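Long-range contacts in SusD homolog (Bacteroides thetaiotaomicron, PDB 4MRU), which probably binds mucin O-glycans at the outer membrane, as a SusD-like lipoprotein with a TPR-like fold: residues Leu113-Met118 with Ile128-Val133; Gln168-Asn173 with Gln194-Leu199; Gly261-Cys266 with Met294-Asn299. All blocks are in the same frame, centred on the assembly; numbering follows the deposited sequence.

Contact 1. Residues Leu113-Met118 with Ile128-Val133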
loop_
_atom_site.group_PDB
_atom_site.type_symbol
_atom_site.label_atom_id
_atom_site.label_comp_id
_atom_site.label_asym_id
_atom_site.label_seq_id
_atom_site.Cartn_x
_atom_site.Cartn_y
_atom_site.Cartn_z
ATOM N N LEU A 113 -2.399 -4.238 15.852
ATOM C CA LEU A 113 -3.263 -4.435 14.715
ATOM C C LEU A 113 -4.051 -3.165 14.428
ATOM O O LEU A 113 -4.228 -2.806 13.266
ATOM C CB LEU A 113 -4.197 -5.596 14.947
ATOM C CG LEU A 113 -3.487 -6.940 14.905
ATOM C CD1 LEU A 113 -4.417 -7.985 15.448
ATOM C CD2 LEU A 113 -3.013 -7.309 13.493
ATOM N N ARG A 114 -4.488 -2.457 15.461
ATOM C CA ARG A 114 -5.186 -1.206 15.228
ATOM C C ARG A 114 -4.280 -0.188 14.501
ATOM O O ARG A 114 -4.714 0.489 13.568
ATOM C CB ARG A 114 -5.705 -0.646 16.521
ATOM C CG ARG A 114 -6.202 0.787 16.388
ATOM C CD ARG A 114 -6.990 1.120 17.633
ATOM N NE ARG A 114 -7.310 2.537 17.736
ATOM C CZ ARG A 114 -6.615 3.432 18.415
ATOM N NH1 ARG A 114 -5.484 3.123 19.065
ATOM N NH2 ARG A 114 -7.066 4.674 18.452
ATOM N N VAL A 115 -3.036 -0.061 14.936
ATOM C CA VAL A 115 -2.126 0.807 14.251
ATOM C C VAL A 115 -1.984 0.353 12.792
ATOM O O VAL A 115 -1.999 1.160 11.875
ATOM C CB VAL A 115 -0.740 0.832 14.918
ATOM C CG1 VAL A 115 0.262 1.531 14.030
ATOM C CG2 VAL A 115 -0.811 1.496 16.294
ATOM N N THR A 116 -1.789 -0.936 12.575
ATOM C CA THR A 116 -1.571 -1.434 11.226
ATOM C C THR A 116 -2.768 -1.104 10.298
ATOM O O THR A 116 -2.586 -0.701 9.169
ATOM C CB THR A 116 -1.298 -2.957 11.272
ATOM O OG1 THR A 116 -0.189 -3.215 12.141
ATOM C CG2 THR A 116 -1.023 -3.521 9.884
ATOM N N ILE A 117 -3.990 -1.302 10.780
ATOM C CA ILE A 117 -5.195 -0.999 10.018
ATOM C C ILE A 117 -5.264 0.489 9.695
ATOM O O ILE A 117 -5.496 0.906 8.562
ATOM C CB ILE A 117 -6.458 -1.364 10.828
ATOM C CG1 ILE A 117 -6.564 -2.861 10.968
ATOM C CG2 ILE A 117 -7.711 -0.827 10.143
ATOM C CD1 ILE A 117 -7.481 -3.330 12.092
HETATM N N MSE A 118 -5.056 1.293 10.732
HETATM C CA MSE A 118 -5.338 2.706 10.618
HETATM C C MSE A 118 -4.203 3.521 10.011
HETATM O O MSE A 118 -4.435 4.654 9.560
HETATM C CB MSE A 118 -5.644 3.258 12.000
HETATM C CG MSE A 118 -6.935 2.681 12.584
HETATM SE SE MSE A 118 -8.496 3.104 11.427
HETATM C CE MSE A 118 -9.800 1.799 12.146
ATOM N N ILE A 128 -8.099 11.846 10.540
ATOM C CA ILE A 128 -9.063 10.805 10.794
ATOM C C ILE A 128 -9.364 10.749 12.288
ATOM O O ILE A 128 -8.522 11.111 13.118
ATOM C CB ILE A 128 -8.575 9.380 10.395
ATOM C CG1 ILE A 128 -7.267 8.999 11.083
ATOM C CG2 ILE A 128 -8.362 9.245 8.891
ATOM C CD1 ILE A 128 -7.057 7.500 11.102
ATOM N N PRO A 129 -10.548 10.251 12.629
ATOM C CA PRO A 129 -10.844 9.851 14.002
ATOM C C PRO A 129 -9.897 8.735 14.408
ATOM O O PRO A 129 -9.651 7.855 13.628
ATOM C CB PRO A 129 -12.271 9.328 13.927
ATOM C CG PRO A 129 -12.811 9.801 12.621
ATOM C CD PRO A 129 -11.653 9.948 11.706
ATOM N N TYR A 130 -9.273 8.872 15.562
ATOM C CA TYR A 130 -8.316 7.926 16.031
ATOM C C TYR A 130 -8.280 7.962 17.577
ATOM O O TYR A 130 -8.903 7.134 18.202
ATOM C CB TYR A 130 -6.913 8.182 15.447
ATOM C CG TYR A 130 -5.975 6.996 15.750
ATOM C CD1 TYR A 130 -6.152 5.770 15.130
ATOM C CD2 TYR A 130 -4.910 7.127 16.619
ATOM C CE1 TYR A 130 -5.311 4.680 15.397
ATOM C CE2 TYR A 130 -4.053 6.072 16.861
ATOM C CZ TYR A 130 -4.273 4.849 16.280
ATOM O OH TYR A 130 -3.462 3.789 16.544
ATOM N N SER A 131 -7.618 8.945 18.186
ATOM C CA SER A 131 -7.466 8.975 19.657
ATOM C C SER A 131 -8.785 9.199 20.431
ATOM O O SER A 131 -8.901 8.800 21.583
ATOM C CB SER A 131 -6.413 10.032 20.099
ATOM O OG SER A 131 -6.880 11.356 19.835
ATOM N N LYS A 132 -9.764 9.852 19.824
ATOM C CA LYS A 132 -11.004 10.209 20.542
ATOM C C LYS A 132 -12.181 9.333 20.149
ATOM O O LYS A 132 -13.329 9.688 20.389
ATOM C CB LYS A 132 -11.345 11.678 20.286
ATOM C CG LYS A 132 -10.279 12.627 20.838
ATOM C CD LYS A 132 -10.413 13.995 20.222
ATOM C CE LYS A 132 -9.447 14.977 20.855
ATOM N NZ LYS A 132 -9.648 16.311 20.244
ATOM N N VAL A 133 -11.918 8.203 19.511
ATOM C CA VAL A 133 -12.996 7.279 19.214
ATOM C C VAL A 133 -13.409 6.600 20.527
ATOM O O VAL A 133 -12.552 6.110 21.254
ATOM C CB VAL A 133 -12.579 6.261 18.153
ATOM C CG1 VAL A 133 -13.693 5.255 17.930
ATOM C CG2 VAL A 133 -12.234 6.991 16.848
#
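In this SusD homolog of TPR-like fold, helix 104-125 is joined to the loop that follows it chiefly by a cation-pi stack of Arg114 on Tyr130. The two side chains reach toward each other from opposite directions and overlap flat, the guanidinium and ring planes only 6° apart. Arg114 CZ sits 3.8 Å from the centroid of the Tyr130 ring, while NH2 of Arg114 lies over the middle of that face. The arginine gets there on an extended chain: CG stands anti to the backbone N (chi1 169°), and the chain stays stretched as far as NE. From this position Arg114 NH2 also gives a weak hydrogen bond to Tyr130 O, 3.1 Å away and bent to 121° at the hydrogen, with the oxygen at the guanidinium edge.

Met118 meets the ring too: its CB comes within 3.7 Å of Tyr130 CE1, and its CG lies at the ring edge, in plane; the bent chain then carries the selenium away from the loop. Val115 CG2 touches Tyr130 OH at 3.5 Å, and Ile128 CD1 rests more loosely near Met118 O. The polar ends are bound by further helices: Glu162 of helix 152-173 forms a salt bridge with Arg114 and a hydrogen bond with Tyr130 OH, and Tyr91 of helix 81-100 binds Arg114 NE. Tyr94 adds another cation-pi contact to the same guanidinium. A leucine in place of Tyr130 would probably leave Arg114 without this aromatic face and Glu162 without its hydroxyl partner.

Val133 N returns weakly to Tyr130 O, closing a type I beta turn from Tyr130 to Val133. The whole is a buried helix-to-loop junction of a helical-repeat fold, with one arginine held between aromatic side chains and a glutamate.

Contact 2. Residues Gln168-Asn173 with Gln194-Leu199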
loop_
_atom_site.group_PDB
_atom_site.type_symbol
_atom_site.label_atom_id
_atom_site.label_comp_id
_atom_site.label_asym_id
_atom_site.label_seq_id
_atom_site.Cartn_x
_atom_site.Cartn_y
_atom_site.Cartn_z
ATOM N N GLN A 168 7.175 -3.060 23.949
ATOM C CA GLN A 168 7.630 -3.347 25.313
ATOM C C GLN A 168 6.890 -4.540 25.919
ATOM O O GLN A 168 7.504 -5.389 26.605
ATOM C CB GLN A 168 7.447 -2.123 26.203
ATOM C CG GLN A 168 7.950 -2.325 27.633
ATOM C CD GLN A 168 7.641 -1.162 28.547
ATOM O OE1 GLN A 168 6.856 -0.271 28.219
ATOM N NE2 GLN A 168 8.258 -1.173 29.721
ATOM N N ALA A 169 5.579 -4.624 25.675
ATOM C CA ALA A 169 4.785 -5.657 26.293
ATOM C C ALA A 169 5.104 -7.017 25.655
ATOM O O ALA A 169 5.162 -8.034 26.352
ATOM C CB ALA A 169 3.296 -5.338 26.209
ATOM N N LEU A 170 5.359 -7.031 24.351
ATOM C CA LEU A 170 5.785 -8.250 23.679
ATOM C C LEU A 170 7.172 -8.716 24.165
ATOM O O LEU A 170 7.360 -9.896 24.508
ATOM C CB LEU A 170 5.838 -8.047 22.180
ATOM C CG LEU A 170 4.455 -7.897 21.529
ATOM C CD1 LEU A 170 4.650 -7.645 20.052
ATOM C CD2 LEU A 170 3.545 -9.100 21.769
ATOM N N GLU A 171 8.124 -7.789 24.193
ATOM C CA GLU A 171 9.453 -8.107 24.649
ATOM C C GLU A 171 9.433 -8.611 26.085
ATOM O O GLU A 171 10.123 -9.564 26.390
ATOM C CB GLU A 171 10.329 -6.887 24.562
ATOM C CG GLU A 171 11.782 -7.067 25.009
ATOM C CD GLU A 171 12.532 -5.747 24.947
ATOM O OE1 GLU A 171 12.290 -4.878 25.810
ATOM O OE2 GLU A 171 13.312 -5.542 24.020
ATOM N N ASP A 172 8.695 -7.949 26.978
ATOM C CA ASP A 172 8.685 -8.338 28.388
ATOM C C ASP A 172 7.954 -9.641 28.672
ATOM O O ASP A 172 8.160 -10.230 29.749
ATOM C CB ASP A 172 8.039 -7.266 29.249
ATOM C CG ASP A 172 8.879 -5.999 29.334
ATOM O OD1 ASP A 172 10.076 -6.038 29.006
ATOM O OD2 ASP A 172 8.328 -4.956 29.748
ATOM N N ASN A 173 7.117 -10.114 27.749
ATOM C CA ASN A 173 6.350 -11.342 27.995
ATOM C C ASN A 173 6.616 -12.529 27.056
ATOM O O ASN A 173 6.117 -13.636 27.289
ATOM C CB ASN A 173 4.872 -11.014 27.948
ATOM C CG ASN A 173 4.464 -10.184 29.122
ATOM O OD1 ASN A 173 4.321 -10.701 30.222
ATOM N ND2 ASN A 173 4.323 -8.880 28.913
ATOM N N GLN A 194 8.293 -13.008 15.916
ATOM C CA GLN A 194 8.007 -12.545 14.554
ATOM C C GLN A 194 7.130 -11.306 14.582
ATOM O O GLN A 194 7.338 -10.415 13.774
ATOM C CB GLN A 194 7.375 -13.661 13.711
ATOM C CG GLN A 194 8.398 -14.711 13.295
ATOM C CD GLN A 194 7.749 -15.845 12.543
ATOM O OE1 GLN A 194 6.708 -16.374 12.960
ATOM N NE2 GLN A 194 8.315 -16.185 11.407
ATOM N N TRP A 195 6.146 -11.244 15.494
ATOM C CA TRP A 195 5.369 -10.009 15.670
ATOM C C TRP A 195 6.288 -8.816 15.958
ATOM O O TRP A 195 6.037 -7.722 15.427
ATOM C CB TRP A 195 4.299 -10.150 16.753
ATOM C CG TRP A 195 3.094 -10.855 16.266
ATOM C CD1 TRP A 195 2.662 -12.092 16.608
ATOM C CD2 TRP A 195 2.183 -10.368 15.271
ATOM N NE1 TRP A 195 1.508 -12.411 15.923
ATOM C CE2 TRP A 195 1.196 -11.374 15.080
ATOM C CE3 TRP A 195 2.122 -9.203 14.503
ATOM C CZ2 TRP A 195 0.161 -11.235 14.154
ATOM C CZ3 TRP A 195 1.084 -9.059 13.567
ATOM C CH2 TRP A 195 0.092 -10.054 13.432
ATOM N N ARG A 196 7.378 -9.005 16.719
ATOM C CA ARG A 196 8.291 -7.862 16.949
ATOM C C ARG A 196 9.041 -7.415 15.679
ATOM O O ARG A 196 9.210 -6.221 15.450
ATOM C CB ARG A 196 9.302 -8.148 18.069
ATOM C CG ARG A 196 8.596 -8.285 19.418
ATOM C CD ARG A 196 9.605 -8.323 20.553
ATOM N NE ARG A 196 10.177 -7.012 20.706
ATOM C CZ ARG A 196 11.469 -6.730 20.783
ATOM N NH1 ARG A 196 12.394 -7.669 20.751
ATOM N NH2 ARG A 196 11.826 -5.467 20.922
ATOM N N LEU A 197 9.489 -8.363 14.863
ATOM C CA LEU A 197 10.116 -8.029 13.604
ATOM C C LEU A 197 9.160 -7.203 12.763
ATOM O O LEU A 197 9.531 -6.147 12.176
ATOM C CB LEU A 197 10.528 -9.283 12.847
ATOM C CG LEU A 197 11.594 -10.152 13.532
ATOM C CD1 LEU A 197 11.852 -11.386 12.668
ATOM C CD2 LEU A 197 12.851 -9.350 13.760
ATOM N N PHE A 198 7.917 -7.662 12.707
ATOM C CA PHE A 198 6.931 -6.943 11.913
ATOM C C PHE A 198 6.713 -5.542 12.484
ATOM O O PHE A 198 6.650 -4.550 11.739
ATOM C CB PHE A 198 5.596 -7.692 11.848
ATOM C CG PHE A 198 4.501 -6.874 11.299
ATOM C CD1 PHE A 198 4.455 -6.599 9.937
ATOM C CD2 PHE A 198 3.530 -6.347 12.122
ATOM C CE1 PHE A 198 3.447 -5.813 9.408
ATOM C CE2 PHE A 198 2.532 -5.556 11.600
ATOM C CZ PHE A 198 2.480 -5.314 10.238
ATOM N N LEU A 199 6.540 -5.463 13.785
ATOM C CA LEU A 199 6.321 -4.140 14.415
ATOM C C LEU A 199 7.442 -3.166 14.094
ATOM O O LEU A 199 7.202 -1.998 13.769
ATOM C CB LEU A 199 6.185 -4.317 15.923
ATOM C CG LEU A 199 5.844 -3.141 16.812
ATOM C CD1 LEU A 199 5.145 -3.672 18.057
ATOM C CD2 LEU A 199 7.081 -2.355 17.182
#
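Leu170 and Arg196 mark the nearest backbone approach between segments 168-173 and 194-199, two helical segments that run roughly antiparallel at 154° with their axes 10.2 Å apart. Between them the side chains of these two residues slide past each other in opposite directions, Leu170 CB lying 3.9 Å from Arg196 CG. The leucine reaches further in with one methyl: CD1 of Leu170 is 4.2 Å from Trp195 CB and touches the end of Leu199 more loosely. Trp195 meets segment 168-173 with its CB, while its indole leads away to Asp185, which accepts from NE1, and packs edge-to-face with Tyr188.

Arg196 divides its length between two environments. Its CG and CD run along Leu170 and the backbone of Glu171; a bend at chi3 (71°) then turns the guanidinium to lie beside Glu171. One face of that group receives Glu171 CB, which stands 3.8 Å above the plane and off toward the rim. The carboxylate follows from the extended glutamate chain, and Glu171 OE2 comes within 3.4 Å of Arg196 NH2. This oxygen lies well out of the guanidinium plane, so the pair is a salt bridge of charges with no N-H pointing at the oxygen; the carboxylate and guanidinium planes are 56° apart. Arg196 has a second acidic partner in Asp167, one turn earlier on helix 152-173, which forms a salt bridge with NE.

The chemistry thus grades from leucine packing on the buried side to opposite charges at the exposed Glu171, where attraction without a fixed bond direction is likely to tolerate some movement of the carboxylate.

Contact 3. Residues Gly261-Cys266 with Met294-Asn299. With EDO (1,2-ethanediol), chain K.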
loop_
_atom_site.group_PDB
_atom_site.type_symbol
_atom_site.label_atom_id
_atom_site.label_comp_id
_atom_site.label_asym_id
_atom_site.label_seq_id
_atom_site.Cartn_x
_atom_site.Cartn_y
_atom_site.Cartn_z
ATOM N N GLY A 261 -3.030 -3.009 -15.023
ATOM C CA GLY A 261 -2.826 -1.708 -15.583
ATOM C C GLY A 261 -1.608 -1.587 -16.486
ATOM O O GLY A 261 -0.662 -2.394 -16.418
ATOM N N ALA A 262 -1.633 -0.552 -17.330
ATOM C CA ALA A 262 -0.605 -0.343 -18.316
ATOM C C ALA A 262 0.752 -0.085 -17.666
ATOM O O ALA A 262 1.790 -0.507 -18.190
ATOM C CB ALA A 262 -0.963 0.825 -19.200
ATOM N N ASP A 263 0.743 0.636 -16.550
ATOM C CA ASP A 263 2.005 1.128 -15.986
ATOM C C ASP A 263 2.897 -0.006 -15.569
ATOM O O ASP A 263 4.052 -0.092 -15.999
ATOM C CB ASP A 263 1.751 2.047 -14.793
ATOM C CG ASP A 263 0.830 3.192 -15.137
ATOM O OD1 ASP A 263 -0.417 3.015 -15.093
ATOM O OD2 ASP A 263 1.385 4.251 -15.458
ATOM N N ILE A 264 2.383 -0.904 -14.747
ATOM C CA ILE A 264 3.225 -1.994 -14.249
ATOM C C ILE A 264 3.698 -2.910 -15.398
ATOM O O ILE A 264 4.839 -3.382 -15.398
ATOM C CB ILE A 264 2.556 -2.788 -13.128
ATOM C CG1 ILE A 264 3.607 -3.728 -12.493
ATOM C CG2 ILE A 264 1.324 -3.550 -13.639
ATOM C CD1 ILE A 264 3.259 -4.200 -11.124
ATOM N N ILE A 265 2.870 -3.087 -16.417
ATOM C CA ILE A 265 3.298 -3.822 -17.608
ATOM C C ILE A 265 4.386 -3.098 -18.436
ATOM O O ILE A 265 5.308 -3.751 -18.942
ATOM C CB ILE A 265 2.089 -4.155 -18.501
ATOM C CG1 ILE A 265 1.101 -5.022 -17.745
ATOM C CG2 ILE A 265 2.533 -4.870 -19.768
ATOM C CD1 ILE A 265 1.578 -6.423 -17.464
ATOM N N CYS A 266 4.294 -1.776 -18.586
ATOM C CA CYS A 266 5.318 -1.019 -19.290
ATOM C C CYS A 266 6.690 -1.187 -18.662
ATOM O O CYS A 266 7.684 -1.424 -19.359
ATOM C CB CYS A 266 5.001 0.485 -19.300
ATOM S SG CYS A 266 3.694 0.919 -20.445
HETATM N N MSE A 294 -4.031 -2.526 -19.325
HETATM C CA MSE A 294 -5.080 -1.598 -19.707
HETATM C C MSE A 294 -4.733 -0.202 -19.217
HETATM O O MSE A 294 -4.283 -0.017 -18.090
HETATM C CB MSE A 294 -6.395 -2.093 -19.079
HETATM C CG MSE A 294 -7.638 -1.276 -19.429
HETATM SE SE MSE A 294 -8.986 -1.375 -17.957
HETATM C CE MSE A 294 -8.941 -3.296 -17.650
ATOM N N ARG A 295 -4.966 0.790 -20.049
ATOM C CA ARG A 295 -4.750 2.177 -19.642
ATOM C C ARG A 295 -5.665 2.508 -18.479
ATOM O O ARG A 295 -6.847 2.264 -18.540
ATOM C CB ARG A 295 -4.987 3.144 -20.789
ATOM C CG ARG A 295 -4.595 4.603 -20.512
ATOM C CD ARG A 295 -3.078 4.816 -20.528
ATOM N NE ARG A 295 -2.812 6.190 -20.264
ATOM C CZ ARG A 295 -2.740 7.127 -21.193
ATOM N NH1 ARG A 295 -2.858 6.828 -22.513
ATOM N NH2 ARG A 295 -2.550 8.376 -20.815
ATOM N N ILE A 296 -5.112 3.084 -17.426
ATOM C CA ILE A 296 -5.924 3.488 -16.266
ATOM C C ILE A 296 -6.449 4.914 -16.426
ATOM O O ILE A 296 -5.689 5.806 -16.742
ATOM C CB ILE A 296 -5.118 3.373 -14.959
ATOM C CG1 ILE A 296 -4.772 1.910 -14.733
ATOM C CG2 ILE A 296 -5.893 3.948 -13.769
ATOM C CD1 ILE A 296 -3.733 1.689 -13.677
ATOM N N GLY A 297 -7.744 5.083 -16.189
ATOM C CA GLY A 297 -8.412 6.382 -16.341
ATOM C C GLY A 297 -8.972 6.699 -17.723
ATOM O O GLY A 297 -8.613 7.706 -18.343
ATOM N N ILE A 298 -9.884 5.848 -18.169
ATOM C CA ILE A 298 -10.452 5.898 -19.465
ATOM C C ILE A 298 -11.948 5.583 -19.381
ATOM O O ILE A 298 -12.384 5.087 -18.372
ATOM C CB ILE A 298 -9.822 4.837 -20.373
ATOM C CG1 ILE A 298 -10.049 3.439 -19.803
ATOM C CG2 ILE A 298 -8.323 5.123 -20.581
ATOM C CD1 ILE A 298 -9.723 2.304 -20.751
ATOM N N ASN A 299 -12.680 5.862 -20.465
ATOM C CA ASN A 299 -14.040 5.379 -20.683
ATOM C C ASN A 299 -14.013 4.618 -21.999
ATOM O O ASN A 299 -14.185 5.197 -23.054
ATOM C CB ASN A 299 -15.062 6.525 -20.722
ATOM C CG ASN A 299 -15.231 7.278 -19.385
ATOM O OD1 ASN A 299 -15.681 8.418 -19.383
ATOM N ND2 ASN A 299 -14.960 6.646 -18.298
HETATM C C1 EDO K . -5.165 9.940 -24.917
HETATM O O1 EDO K . -4.210 10.973 -24.512
HETATM C C2 EDO K . -4.578 8.617 -25.468
HETATM O O2 EDO K . -3.189 8.351 -25.108
HETATM O O HOH W 1 -2.325 3.522 -17.154
#
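Asp263 and Ile296 cross at about a right angle where the start of helix 262-270 meets the loop of residues 294-299. Ile296 turns CG1 anti to its own carbonyl carbon (chi1 -64°), which carries CD1 to 3.8 Å from Asp263 OD1 and to 4.0 Å from Gly261 CA. A CB on Gly261 would clash with that same methyl. The aspartate oxygen is also tied to the loop backbone through a water, which donates to Asp263 OD1 at 2.9 Å and accepts from Ile296 N at 2.8 Å. The other carboxylate oxygen, OD2, is bound by Leu443 N.

Gly261 is the N-cap residue of the helix and forms a single beta bridge with Met294, directly after strand 258-260. Around this junction Met294 O receives a weak hydrogen bond from Ala262 N at 2.8 Å, bent to 129°, together with a CA-H...O contact from Gly261. Ala262 CB leans on the same strip of backbone, 4.0 Å from Arg295 CA.

Arg295 leaves in the other direction, its CB pointing away from the helix and its chain bent at chi2. Its guanidinium is fastened to loop carbonyls, NH2 to Pro444 O and NH1 to Tyr388 O. NH1 also donates to O2 of a 1,2-ethanediol, probably from the crystallisation liquor, which meets the group in plane at its edge.

Contacts 1 and 2 belong to one helical bundle: helix 152-173, which supplies a segment to contact 2, also brings Glu162 to the arginine and tyrosine of contact 1, and the two meet directly through Thr116 against Phe198 and Leu113 against Trp195. Contact 3 lies across the centre of the chain, about 33 Å and 40 Å from them between centres, and joins a helix start to a long loop. Contact 3 is buried throughout and contact 1 nearly so, whereas contact 2 has a buried leucine side but reaches the surface at Glu171. Their chemistry differs accordingly: a flat cation-pi stack in contact 1, aliphatic packing edged by loose charge pairing in contact 2, and backbone and water-mediated bonding in contact 3.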